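Local coordinates for D-aminoacyl-tRNA deacylase 1 (Homo sapiens, PDB 2OKV), which removes D-amino acids mischarged onto tRNA, and glycine from tRNA(Ala), as a homodimeric editing enzyme, and may also act as an ATPase in DNA replication, at residues V4-T9 with I135-P140. Residues are numbered along the deposited sequence; the frame is centred on the assembly and turned at random.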
loop_
_atom_site.group_PDB
_atom_site.type_symbol
_atom_site.label_atom_id
_atom_site.label_comp_id
_atom_site.label_asym_id
_atom_site.label_seq_id
_atom_site.Cartn_x
_atom_site.Cartn_y
_atom_site.Cartn_z
ATOM N N VAL B 4 2.290 3.991 -3.992
ATOM C CA VAL B 4 1.813 2.625 -3.786
ATOM C C VAL B 4 0.514 2.511 -4.552
ATOM O O VAL B 4 -0.408 3.291 -4.352
ATOM C CB VAL B 4 1.649 2.246 -2.300
ATOM C CG1 VAL B 4 0.907 0.880 -2.163
ATOM C CG2 VAL B 4 3.023 2.182 -1.621
ATOM N N VAL B 5 0.470 1.534 -5.450
ATOM C CA VAL B 5 -0.654 1.341 -6.343
ATOM C C VAL B 5 -1.331 0.026 -5.979
ATOM O O VAL B 5 -0.686 -1.038 -5.919
ATOM C CB VAL B 5 -0.179 1.310 -7.817
ATOM C CG1 VAL B 5 -1.330 1.005 -8.737
ATOM C CG2 VAL B 5 0.472 2.649 -8.214
ATOM N N GLN B 6 -2.624 0.093 -5.694
ATOM C CA GLN B 6 -3.371 -1.120 -5.360
ATOM C C GLN B 6 -4.488 -1.322 -6.371
ATOM O O GLN B 6 -5.250 -0.398 -6.638
ATOM C CB GLN B 6 -3.951 -1.030 -3.941
ATOM C CG GLN B 6 -2.872 -1.034 -2.848
ATOM C CD GLN B 6 -3.438 -0.870 -1.445
ATOM O OE1 GLN B 6 -3.939 -1.830 -0.844
ATOM N NE2 GLN B 6 -3.303 0.349 -0.885
ATOM N N ARG B 7 -4.589 -2.526 -6.924
ATOM C CA ARG B 7 -5.664 -2.833 -7.861
ATOM C C ARG B 7 -6.925 -3.037 -7.044
ATOM O O ARG B 7 -6.916 -3.791 -6.081
ATOM C CB ARG B 7 -5.352 -4.100 -8.665
ATOM C CG ARG B 7 -6.461 -4.497 -9.645
ATOM C CD ARG B 7 -6.101 -5.708 -10.488
ATOM N NE ARG B 7 -6.180 -6.949 -9.718
ATOM C CZ ARG B 7 -5.929 -8.157 -10.205
ATOM N NH1 ARG B 7 -5.545 -8.304 -11.472
ATOM N NH2 ARG B 7 -6.043 -9.224 -9.414
ATOM N N VAL B 8 -8.014 -2.384 -7.435
ATOM C CA VAL B 8 -9.244 -2.450 -6.630
ATOM C C VAL B 8 -10.470 -2.956 -7.402
ATOM O O VAL B 8 -10.583 -2.725 -8.630
ATOM C CB VAL B 8 -9.559 -1.085 -5.954
ATOM C CG1 VAL B 8 -8.429 -0.674 -5.006
ATOM C CG2 VAL B 8 -9.834 0.011 -6.989
ATOM N N THR B 9 -11.387 -3.642 -6.706
ATOM C CA THR B 9 -12.699 -3.840 -7.325
ATOM C C THR B 9 -13.582 -2.618 -7.056
ATOM O O THR B 9 -14.469 -2.315 -7.838
ATOM C CB THR B 9 -13.415 -5.195 -6.994
ATOM O OG1 THR B 9 -14.327 -5.015 -5.925
ATOM C CG2 THR B 9 -12.457 -6.267 -6.674
ATOM N N ILE B 135 -10.379 0.648 0.698
ATOM C CA ILE B 135 -9.692 0.065 -0.435
ATOM C C ILE B 135 -10.050 -1.409 -0.511
ATOM O O ILE B 135 -9.654 -2.184 0.368
ATOM C CB ILE B 135 -8.148 0.238 -0.315
ATOM C CG1 ILE B 135 -7.798 1.731 -0.212
ATOM C CG2 ILE B 135 -7.436 -0.405 -1.517
ATOM C CD1 ILE B 135 -6.337 2.041 0.044
ATOM N N GLN B 136 -10.798 -1.806 -1.545
ATOM C CA GLN B 136 -11.055 -3.235 -1.738
ATOM C C GLN B 136 -10.017 -3.779 -2.717
ATOM O O GLN B 136 -10.230 -3.784 -3.940
ATOM C CB GLN B 136 -12.498 -3.531 -2.185
ATOM C CG GLN B 136 -12.799 -5.055 -2.168
ATOM C CD GLN B 136 -14.201 -5.445 -2.594
ATOM O OE1 GLN B 136 -14.394 -6.471 -3.289
ATOM N NE2 GLN B 136 -15.189 -4.666 -2.178
ATOM N N ASN B 137 -8.878 -4.200 -2.158
ATOM C CA ASN B 137 -7.733 -4.624 -2.943
ATOM C C ASN B 137 -8.036 -5.980 -3.594
ATOM O O ASN B 137 -8.248 -6.970 -2.900
ATOM C CB ASN B 137 -6.484 -4.680 -2.055
ATOM C CG ASN B 137 -5.185 -4.854 -2.859
ATOM O OD1 ASN B 137 -5.153 -5.539 -3.867
ATOM N ND2 ASN B 137 -4.115 -4.211 -2.405
ATOM N N ASP B 138 -8.059 -5.988 -4.925
ATOM C CA ASP B 138 -8.497 -7.135 -5.743
ATOM C C ASP B 138 -7.329 -8.050 -6.078
ATOM O O ASP B 138 -6.576 -7.779 -7.023
ATOM C CB ASP B 138 -9.130 -6.583 -7.014
ATOM C CG ASP B 138 -9.620 -7.644 -7.947
ATOM O OD1 ASP B 138 -9.978 -8.751 -7.498
ATOM O OD2 ASP B 138 -9.673 -7.335 -9.154
ATOM N N GLY B 139 -7.166 -9.115 -5.281
ATOM C CA GLY B 139 -6.118 -10.111 -5.519
ATOM C C GLY B 139 -5.509 -10.738 -4.271
ATOM O O GLY B 139 -5.649 -11.945 -4.045
ATOM N N PRO B 140 -4.802 -9.936 -3.453
ATOM C CA PRO B 140 -4.517 -8.524 -3.626
ATOM C C PRO B 140 -3.429 -8.340 -4.699
ATOM O O PRO B 140 -2.683 -9.277 -4.976
ATOM C CB PRO B 140 -4.002 -8.098 -2.242
ATOM C CG PRO B 140 -3.351 -9.332 -1.687
ATOM C CD PRO B 140 -4.172 -10.497 -2.236
HETATM O O HOH W 1 -10.044 -4.797 -10.440
#
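Arg7 grips the backbone of Asp138 side-on: NE and NH2 both donate to Asp138 O, each at 2.8 Å, with that oxygen almost in the guanidinium plane. Arg7 CG stands anti to the backbone N (chi1 179°), and a bend at chi3 turns the guanidinium onto the carbonyl just before Gly139. Arg7 NH1 is held by Val54 O, so the group is fixed from two quarters. The Asp138 carboxylate adds a salt bridge of charge alone, OD2 lying 3.6 Å from Arg7 NE well out of the guanidinium plane; its OD1 bonds to Tyr130 and Gln132 of the second subunit. In the backbone, Asp138 N donates to Arg7 O (2.7 Å) and Thr9 N to Gln136 O (3.0 Å). These bonds flank Val8 and Asn137, an antiparallel non-hydrogen-bonded pair. One water bridges Val8 O and Asp138 OD2. Thr9 CG2 presses on Asp138 CB at 3.4 Å, while Val8 CG1 meets Ile135 CG2 at 3.6 Å. The grip probably helps to hold the chain leading into the Gly139-Pro140 cis peptide, the motif that probably enters the partner's active site to reject L-amino acids. Strands 4-8 and 135-137 cross at 81° where two sheets meet: strand 2-8 runs between 26-32 and 141-146, whereas 131-137 borders 10-15 and residues 135-139 continue its sheet into the second subunit.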